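Local coordinates for aspartate aminotransferase (Plasmodium falciparum, PDB 3K7Y), which probably catalyses the pyridoxal-phosphate-dependent transfer of an amino group from L-aspartate to 2-oxoglutarate, yielding oxaloacetate and L-glutamate, at residues D45-L53 with S248-E256; L58-L69 with S288-Q299. All coordinates share one frame; numbering follows the deposited sequence.

How the contacts relate
The two contacts interleave along the chain, in the order 45-53, 58-69, 248-256, 288-299. Their centres lie about 17 Å apart, on the same side of the chain's centre. Helix 50-62 serves both: its start belongs to contact 1 and its end to contact 2. The partner in contact 1 is the loop between strands 241-246 and 258-264 of the large mixed sheet. In contact 2 it is helix 291-302. The partners also meet, with Glu256 packing on His292 and Thr293. Both contacts reach the second subunit. Contact 1 holds residues of this chain's own cofactor site, while contact 2 carries Tyr68 to the cofactor of the other subunit.

Contact 1: residues D45-L53 with S248-E256; sequences DLHIFDSVL and SKNMSLYGE. With PLP (pyridoxal-5'-phosphate), chain B.
Leu46 turns its CG away from the backbone N (chi1 -180°), and Tyr254 sets its CG opposite the carbonyl carbon (chi1 -64°). The two side chains then lie alongside each other, pointing opposite ways. Leu46 CD1 comes within 3.5 Å of Tyr254 CE2. The Tyr254 ring has Ser248 O over the centre of one face. Its hydroxyl is hydrogen-bonded to Cys39, and Tyr68 of the second subunit meets the ring edge-to-face.

Further along, Ser252 pushes its CB and OG among residues 47-49. The CG1 of Ile48 lies 3.4 Å from Ser252 OG. That hydroxyl is not spent on segment 45-53, since it donates to Met251 O, 2.6 Å from OG. Phe49 approaches the same turn with its ring edge: Met251 O sits near the ring plane, 3.6 Å from Phe49 CD2. His47 CE1 lies over one face of the Phe49 ring. Trp310 of helix 304-335 adds an edge-to-face ring contact to Phe49 and a hydrogen bond to Asn250 O.

Val52, in the first turn of helix 50-62, completes the packing with both branches. Its CG2 lies 4.1 Å from Met251 CB, and its CG1 lies 4.1 Å from Leu253 CD2. No hydrogen bond joins the two segments, so side chains packing on one another and on the loop backbone make the fit.

Near the start of the loop, Ser248 OG donates to phosphate oxygen O1P of the cofactor at 2.6 Å. Ser248 and Lys249 both bind pyridoxal phosphate. The run from Ser246 to Arg257 belongs to the lysine-containing cofactor-site signature of this aminotransferase family, here backed by residues 46-52.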
loop_
_atom_site.group_PDB
_atom_site.type_symbol
_atom_site.label_atom_id
_atom_site.label_comp_id
_atom_site.label_asym_id
_atom_site.label_seq_id
_atom_site.Cartn_x
_atom_site.Cartn_y
_atom_site.Cartn_z
ATOM N N ASP A 45 14.867 -19.530 -12.269
ATOM C CA ASP A 45 14.835 -18.470 -11.257
ATOM C C ASP A 45 14.110 -17.243 -11.813
ATOM O O ASP A 45 14.003 -17.092 -13.035
ATOM C CB ASP A 45 16.252 -18.104 -10.804
ATOM C CG ASP A 45 17.210 -17.904 -11.968
ATOM O OD1 ASP A 45 18.373 -17.527 -11.707
ATOM O OD2 ASP A 45 16.805 -18.132 -13.135
ATOM N N LEU A 46 13.636 -16.370 -10.922
ATOM C CA LEU A 46 12.743 -15.265 -11.301
ATOM C C LEU A 46 13.212 -14.422 -12.487
ATOM O O LEU A 46 14.406 -14.166 -12.655
ATOM C CB LEU A 46 12.473 -14.353 -10.104
ATOM C CG LEU A 46 11.539 -13.170 -10.397
ATOM C CD1 LEU A 46 10.106 -13.650 -10.559
ATOM C CD2 LEU A 46 11.644 -12.082 -9.332
ATOM N N HIS A 47 12.248 -13.983 -13.287
ATOM C CA HIS A 47 12.527 -13.207 -14.488
ATOM C C HIS A 47 12.690 -11.712 -14.227
ATOM O O HIS A 47 12.155 -11.182 -13.245
ATOM C CB HIS A 47 11.417 -13.411 -15.519
ATOM C CG HIS A 47 11.630 -12.645 -16.786
ATOM N ND1 HIS A 47 10.760 -11.670 -17.221
ATOM C CD2 HIS A 47 12.635 -12.688 -17.697
ATOM C CE1 HIS A 47 11.202 -11.165 -18.359
ATOM N NE2 HIS A 47 12.339 -11.766 -18.669
ATOM N N ILE A 48 13.435 -11.045 -15.114
ATOM C CA ILE A 48 13.465 -9.579 -15.174
ATOM C C ILE A 48 14.005 -9.043 -16.504
ATOM O O ILE A 48 15.005 -9.529 -17.004
ATOM C CB ILE A 48 14.199 -8.933 -13.939
ATOM C CG1 ILE A 48 13.857 -7.431 -13.829
ATOM C CG2 ILE A 48 15.717 -9.241 -13.951
ATOM C CD1 ILE A 48 13.337 -7.017 -12.484
ATOM N N PHE A 49 13.331 -8.035 -17.053
ATOM C CA PHE A 49 13.741 -7.375 -18.291
ATOM C C PHE A 49 15.047 -6.575 -18.165
ATOM O O PHE A 49 15.593 -6.431 -17.074
ATOM C CB PHE A 49 12.625 -6.441 -18.760
ATOM C CG PHE A 49 11.372 -7.148 -19.159
ATOM C CD1 PHE A 49 11.169 -7.541 -20.473
ATOM C CD2 PHE A 49 10.390 -7.424 -18.220
ATOM C CE1 PHE A 49 9.999 -8.207 -20.838
ATOM C CE2 PHE A 49 9.227 -8.084 -18.575
ATOM C CZ PHE A 49 9.024 -8.470 -19.883
ATOM N N ASP A 50 15.545 -6.064 -19.289
ATOM C CA ASP A 50 16.665 -5.129 -19.283
ATOM C C ASP A 50 16.136 -3.706 -19.336
ATOM O O ASP A 50 16.678 -2.811 -18.692
ATOM C CB ASP A 50 17.613 -5.391 -20.458
ATOM C CG ASP A 50 18.650 -6.465 -20.152
ATOM O OD1 ASP A 50 18.279 -7.563 -19.684
ATOM O OD2 ASP A 50 19.846 -6.211 -20.397
ATOM N N SER A 51 15.068 -3.510 -20.107
ATOM C CA SER A 51 14.329 -2.244 -20.127
ATOM C C SER A 51 14.027 -1.771 -18.713
ATOM O O SER A 51 14.191 -0.599 -18.390
ATOM C CB SER A 51 13.017 -2.405 -20.897
ATOM O OG SER A 51 13.253 -2.735 -22.252
ATOM N N VAL A 52 13.594 -2.706 -17.874
ATOM C CA VAL A 52 13.250 -2.423 -16.487
ATOM C C VAL A 52 14.474 -2.094 -15.645
ATOM O O VAL A 52 14.446 -1.135 -14.874
ATOM C CB VAL A 52 12.424 -3.564 -15.858
ATOM C CG1 VAL A 52 12.509 -3.524 -14.347
ATOM C CG2 VAL A 52 10.972 -3.473 -16.319
ATOM N N LEU A 53 15.546 -2.870 -15.806
ATOM C CA LEU A 53 16.816 -2.561 -15.146
ATOM C C LEU A 53 17.356 -1.185 -15.562
ATOM O O LEU A 53 18.013 -0.501 -14.772
ATOM C CB LEU A 53 17.873 -3.645 -15.411
ATOM C CG LEU A 53 17.725 -5.102 -14.942
ATOM C CD1 LEU A 53 19.082 -5.790 -14.869
ATOM C CD2 LEU A 53 17.032 -5.217 -13.603
ATOM N N SER A 248 2.687 -6.516 -12.450
ATOM C CA SER A 248 3.531 -7.433 -11.721
ATOM C C SER A 248 4.179 -8.430 -12.644
ATOM O O SER A 248 5.338 -8.785 -12.421
ATOM C CB SER A 248 2.788 -8.127 -10.598
ATOM O OG SER A 248 2.980 -7.401 -9.395
ATOM N N LYS A 249 3.458 -8.842 -13.692
ATOM C CA LYS A 249 4.003 -9.783 -14.686
ATOM C C LYS A 249 4.448 -9.157 -16.024
ATOM O O LYS A 249 5.465 -9.556 -16.589
ATOM C CB LYS A 249 3.044 -10.942 -14.907
ATOM C CG LYS A 249 3.014 -11.929 -13.745
ATOM C CD LYS A 249 1.982 -11.563 -12.665
ATOM C CE LYS A 249 1.947 -12.625 -11.564
ATOM N NZ LYS A 249 1.035 -12.288 -10.434
ATOM N N ASN A 250 3.670 -8.186 -16.504
ATOM C CA ASN A 250 4.011 -7.319 -17.630
ATOM C C ASN A 250 5.446 -6.808 -17.666
ATOM O O ASN A 250 6.181 -7.027 -18.644
ATOM C CB ASN A 250 3.122 -6.083 -17.582
ATOM C CG ASN A 250 1.794 -6.313 -18.220
ATOM O OD1 ASN A 250 1.683 -7.055 -19.206
ATOM N ND2 ASN A 250 0.756 -5.685 -17.662
ATOM N N MET A 251 5.807 -6.073 -16.614
ATOM C CA MET A 251 7.124 -5.484 -16.474
ATOM C C MET A 251 8.024 -6.322 -15.582
ATOM O O MET A 251 9.107 -5.881 -15.211
ATOM C CB MET A 251 6.988 -4.128 -15.818
ATOM C CG MET A 251 6.920 -3.000 -16.749
ATOM S SD MET A 251 5.230 -2.507 -16.912
ATOM C CE MET A 251 5.436 -1.052 -17.949
ATOM N N SER A 252 7.563 -7.514 -15.208
ATOM C CA SER A 252 8.244 -8.346 -14.212
ATOM C C SER A 252 8.472 -7.606 -12.882
ATOM O O SER A 252 9.412 -7.935 -12.152
ATOM C CB SER A 252 9.585 -8.840 -14.750
ATOM O OG SER A 252 10.591 -7.865 -14.473
ATOM N N LEU A 253 7.631 -6.608 -12.592
ATOM C CA LEU A 253 7.696 -5.811 -11.356
ATOM C C LEU A 253 6.891 -6.455 -10.243
ATOM O O LEU A 253 5.805 -5.979 -9.887
ATOM C CB LEU A 253 7.106 -4.418 -11.578
ATOM C CG LEU A 253 7.727 -3.401 -12.518
ATOM C CD1 LEU A 253 6.823 -2.176 -12.584
ATOM C CD2 LEU A 253 9.129 -3.039 -12.079
ATOM N N TYR A 254 7.401 -7.526 -9.671
ATOM C CA TYR A 254 6.603 -8.250 -8.708
ATOM C C TYR A 254 6.492 -7.485 -7.384
ATOM O O TYR A 254 5.430 -6.923 -7.064
ATOM C CB TYR A 254 7.130 -9.671 -8.552
ATOM C CG TYR A 254 7.003 -10.479 -9.842
ATOM C CD1 TYR A 254 5.830 -11.174 -10.142
ATOM C CD2 TYR A 254 8.045 -10.537 -10.761
ATOM C CE1 TYR A 254 5.709 -11.907 -11.322
ATOM C CE2 TYR A 254 7.931 -11.261 -11.930
ATOM C CZ TYR A 254 6.766 -11.947 -12.207
ATOM O OH TYR A 254 6.664 -12.669 -13.379
ATOM N N GLY A 255 7.596 -7.411 -6.650
ATOM C CA GLY A 255 7.605 -6.755 -5.346
ATOM C C GLY A 255 7.395 -5.254 -5.354
ATOM O O GLY A 255 7.136 -4.667 -4.308
ATOM N N GLU A 256 7.519 -4.621 -6.516
ATOM C CA GLU A 256 7.340 -3.179 -6.601
ATOM C C GLU A 256 5.888 -2.791 -6.324
ATOM O O GLU A 256 5.587 -1.652 -5.943
ATOM C CB GLU A 256 7.778 -2.690 -7.976
ATOM C CG GLU A 256 9.148 -2.001 -8.069
ATOM C CD GLU A 256 10.050 -2.183 -6.851
ATOM O OE1 GLU A 256 9.762 -1.590 -5.782
ATOM O OE2 GLU A 256 11.076 -2.881 -6.985
HETATM N N1 PLP B . -5.828 -10.388 -10.829
HETATM C C2 PLP B . -5.387 -11.590 -11.320
HETATM C C2A PLP B . -6.288 -12.358 -12.210
HETATM C C3 PLP B . -4.122 -12.053 -10.988
HETATM O O3 PLP B . -3.673 -13.246 -11.494
HETATM C C4 PLP B . -3.307 -11.298 -10.144
HETATM C C4A PLP B . -1.900 -11.770 -9.935
HETATM O O4A PLP B . -1.002 -11.332 -10.667
HETATM C C5 PLP B . -3.747 -10.058 -9.640
HETATM C C6 PLP B . -5.027 -9.623 -9.991
HETATM C C5A PLP B . -2.940 -9.162 -8.696
HETATM O O4P PLP B . -1.609 -8.864 -9.080
HETATM P P PLP B . -0.618 -8.071 -8.072
HETATM O O1P PLP B . 0.416 -7.289 -8.831
HETATM O O2P PLP B . 0.158 -9.070 -7.256
HETATM O O3P PLP B . -1.462 -7.137 -7.234
#

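Contact 2: residues L58-L69 with S288-Q299. With PLP (pyridoxal-5'-phosphate), chain C.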
loop_
_atom_site.group_PDB
_atom_site.type_symbol
_atom_site.label_atom_id
_atom_site.label_comp_id
_atom_site.label_asym_id
_atom_site.label_seq_id
_atom_site.Cartn_x
_atom_site.Cartn_y
_atom_site.Cartn_z
ATOM N N LEU A 58 17.938 4.889 -14.927
ATOM C CA LEU A 58 17.356 6.160 -15.353
ATOM C C LEU A 58 16.702 6.948 -14.217
ATOM O O LEU A 58 16.821 8.173 -14.160
ATOM C CB LEU A 58 16.322 5.928 -16.464
ATOM C CG LEU A 58 16.709 6.122 -17.930
ATOM C CD1 LEU A 58 17.464 7.439 -18.149
ATOM C CD2 LEU A 58 17.512 4.946 -18.452
ATOM N N VAL A 59 16.014 6.242 -13.322
ATOM C CA VAL A 59 15.244 6.882 -12.255
ATOM C C VAL A 59 16.094 7.470 -11.137
ATOM O O VAL A 59 15.768 8.517 -10.589
ATOM C CB VAL A 59 14.183 5.932 -11.673
ATOM C CG1 VAL A 59 13.766 6.360 -10.271
ATOM C CG2 VAL A 59 12.985 5.888 -12.597
ATOM N N THR A 60 17.185 6.803 -10.798
ATOM C CA THR A 60 18.034 7.302 -9.735
ATOM C C THR A 60 19.019 8.316 -10.305
ATOM O O THR A 60 19.968 8.708 -9.638
ATOM C CB THR A 60 18.760 6.163 -8.999
ATOM O OG1 THR A 60 20.002 5.883 -9.644
ATOM C CG2 THR A 60 17.900 4.908 -8.977
ATOM N N GLU A 61 18.774 8.733 -11.545
ATOM C CA GLU A 61 19.595 9.724 -12.233
ATOM C C GLU A 61 18.872 11.050 -12.372
ATOM O O GLU A 61 19.503 12.106 -12.411
ATOM C CB GLU A 61 19.981 9.225 -13.628
ATOM C CG GLU A 61 21.475 9.018 -13.852
ATOM C CD GLU A 61 22.111 8.041 -12.867
ATOM O OE1 GLU A 61 23.166 8.402 -12.294
ATOM O OE2 GLU A 61 21.567 6.927 -12.665
ATOM N N ASN A 62 17.548 10.986 -12.448
ATOM C CA ASN A 62 16.748 12.144 -12.814
ATOM C C ASN A 62 16.001 12.742 -11.641
ATOM O O ASN A 62 15.328 13.774 -11.766
ATOM C CB ASN A 62 15.783 11.752 -13.927
ATOM C CG ASN A 62 16.505 11.354 -15.197
ATOM O OD1 ASN A 62 17.440 10.548 -15.172
ATOM N ND2 ASN A 62 16.091 11.937 -16.319
ATOM N N TYR A 63 16.150 12.092 -10.494
ATOM C CA TYR A 63 15.329 12.381 -9.341
ATOM C C TYR A 63 16.151 12.332 -8.063
ATOM O O TYR A 63 16.873 11.361 -7.822
ATOM C CB TYR A 63 14.216 11.347 -9.257
ATOM C CG TYR A 63 13.245 11.311 -10.431
ATOM C CD1 TYR A 63 12.385 12.385 -10.690
ATOM C CD2 TYR A 63 13.150 10.180 -11.251
ATOM C CE1 TYR A 63 11.475 12.339 -11.742
ATOM C CE2 TYR A 63 12.245 10.129 -12.308
ATOM C CZ TYR A 63 11.413 11.210 -12.543
ATOM O OH TYR A 63 10.514 11.163 -13.578
ATOM N N LYS A 64 16.030 13.369 -7.239
ATOM C CA LYS A 64 16.748 13.425 -5.970
ATOM C C LYS A 64 15.814 13.643 -4.774
ATOM O O LYS A 64 16.040 13.115 -3.683
ATOM C CB LYS A 64 17.889 14.462 -6.014
ATOM C CG LYS A 64 17.546 15.833 -6.641
ATOM C CD LYS A 64 17.837 15.896 -8.163
ATOM C CE LYS A 64 16.956 16.945 -8.869
ATOM N NZ LYS A 64 15.468 16.683 -8.718
ATOM N N GLU A 65 14.757 14.415 -4.990
ATOM C CA GLU A 65 13.707 14.610 -3.992
ATOM C C GLU A 65 12.696 13.462 -3.993
ATOM O O GLU A 65 12.460 12.843 -5.032
ATOM C CB GLU A 65 12.960 15.886 -4.308
ATOM C CG GLU A 65 13.567 17.130 -3.742
ATOM C CD GLU A 65 12.629 18.319 -3.891
ATOM O OE1 GLU A 65 11.447 18.121 -4.273
ATOM O OE2 GLU A 65 13.077 19.459 -3.623
ATOM N N LYS A 66 12.084 13.192 -2.838
ATOM C CA LYS A 66 11.033 12.164 -2.736
ATOM C C LYS A 66 9.747 12.660 -2.052
ATOM O O LYS A 66 9.524 12.378 -0.884
ATOM C CB LYS A 66 11.573 10.921 -2.034
ATOM C CG LYS A 66 12.767 10.307 -2.731
ATOM C CD LYS A 66 13.352 9.142 -1.947
ATOM C CE LYS A 66 14.790 8.856 -2.379
ATOM N NZ LYS A 66 15.376 7.655 -1.711
ATOM N N PRO A 67 8.893 13.394 -2.791
ATOM C CA PRO A 67 7.635 13.945 -2.271
ATOM C C PRO A 67 6.452 12.964 -2.173
ATOM O O PRO A 67 6.377 11.985 -2.925
ATOM C CB PRO A 67 7.285 15.039 -3.287
ATOM C CG PRO A 67 8.469 15.160 -4.175
ATOM C CD PRO A 67 9.141 13.857 -4.163
ATOM N N TYR A 68 5.549 13.247 -1.238
ATOM C CA TYR A 68 4.234 12.638 -1.179
ATOM C C TYR A 68 3.489 12.874 -2.494
ATOM O O TYR A 68 3.508 13.999 -3.014
ATOM C CB TYR A 68 3.404 13.323 -0.098
ATOM C CG TYR A 68 3.691 12.982 1.332
ATOM C CD1 TYR A 68 3.883 11.670 1.736
ATOM C CD2 TYR A 68 3.712 13.979 2.306
ATOM C CE1 TYR A 68 4.120 11.359 3.077
ATOM C CE2 TYR A 68 3.952 13.680 3.654
ATOM C CZ TYR A 68 4.148 12.363 4.026
ATOM O OH TYR A 68 4.372 12.029 5.337
ATOM N N LEU A 69 2.805 11.841 -3.003
ATOM C CA LEU A 69 1.943 11.968 -4.195
ATOM C C LEU A 69 0.494 12.447 -3.925
ATOM O O LEU A 69 -0.346 11.705 -3.401
ATOM C CB LEU A 69 1.948 10.669 -5.002
ATOM C CG LEU A 69 3.227 10.379 -5.791
ATOM C CD1 LEU A 69 3.143 9.042 -6.549
ATOM C CD2 LEU A 69 3.562 11.522 -6.749
ATOM N N SER A 288 -1.229 7.710 0.477
ATOM C CA SER A 288 -0.715 7.866 -0.905
ATOM C C SER A 288 0.162 6.720 -1.446
ATOM O O SER A 288 0.701 5.931 -0.668
ATOM C CB SER A 288 -0.014 9.228 -1.103
ATOM O OG SER A 288 0.949 9.506 -0.101
ATOM N N PRO A 289 0.313 6.633 -2.791
ATOM C CA PRO A 289 1.101 5.596 -3.461
ATOM C C PRO A 289 2.607 5.837 -3.435
ATOM O O PRO A 289 3.063 6.967 -3.191
ATOM C CB PRO A 289 0.626 5.681 -4.916
ATOM C CG PRO A 289 -0.571 6.580 -4.903
ATOM C CD PRO A 289 -0.335 7.509 -3.781
ATOM N N VAL A 290 3.360 4.766 -3.705
ATOM C CA VAL A 290 4.831 4.788 -3.789
ATOM C C VAL A 290 5.360 5.613 -4.974
ATOM O O VAL A 290 4.993 5.395 -6.141
ATOM C CB VAL A 290 5.418 3.353 -3.788
ATOM C CG1 VAL A 290 6.950 3.365 -3.950
ATOM C CG2 VAL A 290 5.018 2.655 -2.507
ATOM N N ILE A 291 6.220 6.570 -4.651
ATOM C CA ILE A 291 6.733 7.495 -5.642
ATOM C C ILE A 291 7.783 6.817 -6.534
ATOM O O ILE A 291 7.816 7.045 -7.741
ATOM C CB ILE A 291 7.212 8.802 -4.955
ATOM C CG1 ILE A 291 7.024 10.023 -5.874
ATOM C CG2 ILE A 291 8.579 8.631 -4.317
ATOM C CD1 ILE A 291 8.263 10.759 -6.234
ATOM N N HIS A 292 8.593 5.938 -5.951
ATOM C CA HIS A 292 9.594 5.203 -6.721
ATOM C C HIS A 292 8.971 4.405 -7.844
ATOM O O HIS A 292 9.378 4.525 -8.996
ATOM C CB HIS A 292 10.404 4.264 -5.828
ATOM C CG HIS A 292 11.163 3.219 -6.587
ATOM N ND1 HIS A 292 12.403 3.453 -7.143
ATOM C CD2 HIS A 292 10.851 1.933 -6.887
ATOM C CE1 HIS A 292 12.831 2.354 -7.736
ATOM N NE2 HIS A 292 11.906 1.419 -7.599
ATOM N N THR A 293 7.993 3.578 -7.504
ATOM C CA THR A 293 7.411 2.694 -8.493
ATOM C C THR A 293 6.635 3.522 -9.503
ATOM O O THR A 293 6.498 3.134 -10.644
ATOM C CB THR A 293 6.632 1.498 -7.869
ATOM O OG1 THR A 293 5.454 1.959 -7.213
ATOM C CG2 THR A 293 7.495 0.786 -6.831
ATOM N N ASN A 294 6.191 4.703 -9.100
ATOM C CA ASN A 294 5.591 5.624 -10.053
ATOM C C ASN A 294 6.601 6.071 -11.079
ATOM O O ASN A 294 6.360 5.963 -12.273
ATOM C CB ASN A 294 5.016 6.848 -9.354
ATOM C CG ASN A 294 4.460 7.862 -10.332
ATOM O OD1 ASN A 294 5.184 8.381 -11.184
ATOM N ND2 ASN A 294 3.167 8.157 -10.211
ATOM N N ARG A 295 7.726 6.586 -10.598
ATOM C CA ARG A 295 8.841 7.009 -11.457
ATOM C C ARG A 295 9.377 5.898 -12.389
ATOM O O ARG A 295 9.481 6.118 -13.593
ATOM C CB ARG A 295 9.969 7.620 -10.615
ATOM C CG ARG A 295 9.584 8.936 -9.919
ATOM C CD ARG A 295 10.598 9.362 -8.849
ATOM N NE ARG A 295 10.433 10.770 -8.482
ATOM C CZ ARG A 295 11.113 11.396 -7.522
ATOM N NH1 ARG A 295 12.015 10.752 -6.797
ATOM N NH2 ARG A 295 10.883 12.682 -7.282
ATOM N N ILE A 296 9.690 4.709 -11.862
ATOM C CA ILE A 296 10.160 3.586 -12.708
ATOM C C ILE A 296 9.261 3.384 -13.913
ATOM O O ILE A 296 9.747 3.160 -15.015
ATOM C CB ILE A 296 10.203 2.227 -11.956
ATOM C CG1 ILE A 296 10.843 2.370 -10.568
ATOM C CG2 ILE A 296 10.907 1.144 -12.792
ATOM C CD1 ILE A 296 12.277 2.931 -10.563
ATOM N N LEU A 297 7.950 3.464 -13.693
ATOM C CA LEU A 297 6.962 3.214 -14.735
ATOM C C LEU A 297 6.918 4.289 -15.818
ATOM O O LEU A 297 7.003 3.989 -17.011
ATOM C CB LEU A 297 5.583 3.023 -14.117
ATOM C CG LEU A 297 4.878 1.836 -14.768
ATOM C CD1 LEU A 297 4.180 0.987 -13.714
ATOM C CD2 LEU A 297 3.948 2.262 -15.910
ATOM N N CYS A 298 6.774 5.540 -15.399
ATOM C CA CYS A 298 6.842 6.672 -16.318
ATOM C C CYS A 298 8.095 6.657 -17.198
ATOM O O CYS A 298 7.990 6.822 -18.408
ATOM C CB CYS A 298 6.765 7.977 -15.543
ATOM S SG CYS A 298 5.276 8.091 -14.605
ATOM N N GLN A 299 9.261 6.446 -16.586
ATOM C CA GLN A 299 10.531 6.431 -17.300
ATOM C C GLN A 299 10.555 5.411 -18.438
ATOM O O GLN A 299 10.832 5.776 -19.590
ATOM C CB GLN A 299 11.685 6.167 -16.333
ATOM C CG GLN A 299 13.021 6.787 -16.766
ATOM C CD GLN A 299 13.223 8.207 -16.237
ATOM O OE1 GLN A 299 12.362 9.076 -16.393
ATOM N NE2 GLN A 299 14.368 8.445 -15.607
HETATM N N1 PLP C . 1.307 9.559 12.886
HETATM C C2 PLP C . 1.582 10.893 13.051
HETATM C C2A PLP C . 1.457 11.472 14.408
HETATM C C3 PLP C . 1.976 11.659 11.965
HETATM O O3 PLP C . 2.270 12.989 12.132
HETATM C C4 PLP C . 2.080 11.072 10.703
HETATM C C4A PLP C . 2.647 11.907 9.595
HETATM O O4A PLP C . 3.863 11.857 9.365
HETATM C C5 PLP C . 1.807 9.703 10.523
HETATM C C6 PLP C . 1.410 8.960 11.637
HETATM C C5A PLP C . 1.873 8.967 9.181
HETATM O O4P PLP C . 3.057 9.130 8.420
HETATM P P PLP C . 3.159 8.537 6.916
HETATM O O1P PLP C . 4.579 8.205 6.557
HETATM O O2P PLP C . 2.740 9.601 5.937
HETATM O O3P PLP C . 2.303 7.292 6.851
#
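This is a mixed contact at the dimer interface. Val59, in helix 50-62, and Tyr63 pack, with the loop that leads on to Leu69, against Ile296 and Arg295 of helix 291-302. The short helical segments 58-62 and 291-299 pass 9.6 Å apart at an angle of 110°. Val59 lies crosswise to Ile296, with CG2 of Val59 3.7 Å from CD1 of Ile296. Beside them, Gln299 CG packs 3.4 Å from Leu58 CB.

Arg295 is the main polar element. Its chain runs extended from CG to NE along Tyr63. The guanidinium lies flat on one face of the ring, with the planes 9° apart and the group centres 4.2 Å apart. Arg295 CD adds a CH-pi contact, 3.7 Å from the centroid of the Tyr63 ring. The end of the guanidinium then grips Glu65 O, with NH1 and NH2 of Arg295 each 2.8 Å from that oxygen. The carbonyl oxygen lies close to the guanidinium plane, and both hydrogen bonds are bent, with N-H...O angles of about 140°.

Within the chain, Pro67 and Leu69 pack on Ile291. Pro67 CD rests 3.8 Å from Ile291 CD1, and Leu69 CG lies 3.8 Å from Ile291 CG1. Leu69 also leans on Pro289. Polar links lead to the second subunit. Tyr68 points away from segment 288-299, and its hydroxyl is hydrogen-bonded to Lys249 of the second subunit, at that subunit's cofactor site. Lys66 forms a salt bridge to Asp56 of the second subunit.

Stacking and the two-nitrogen grip together fix the rotation of the Arg295 guanidinium. The two bonds hold the loop by its main chain at Glu65, and the positive charge probably polarises that carbonyl.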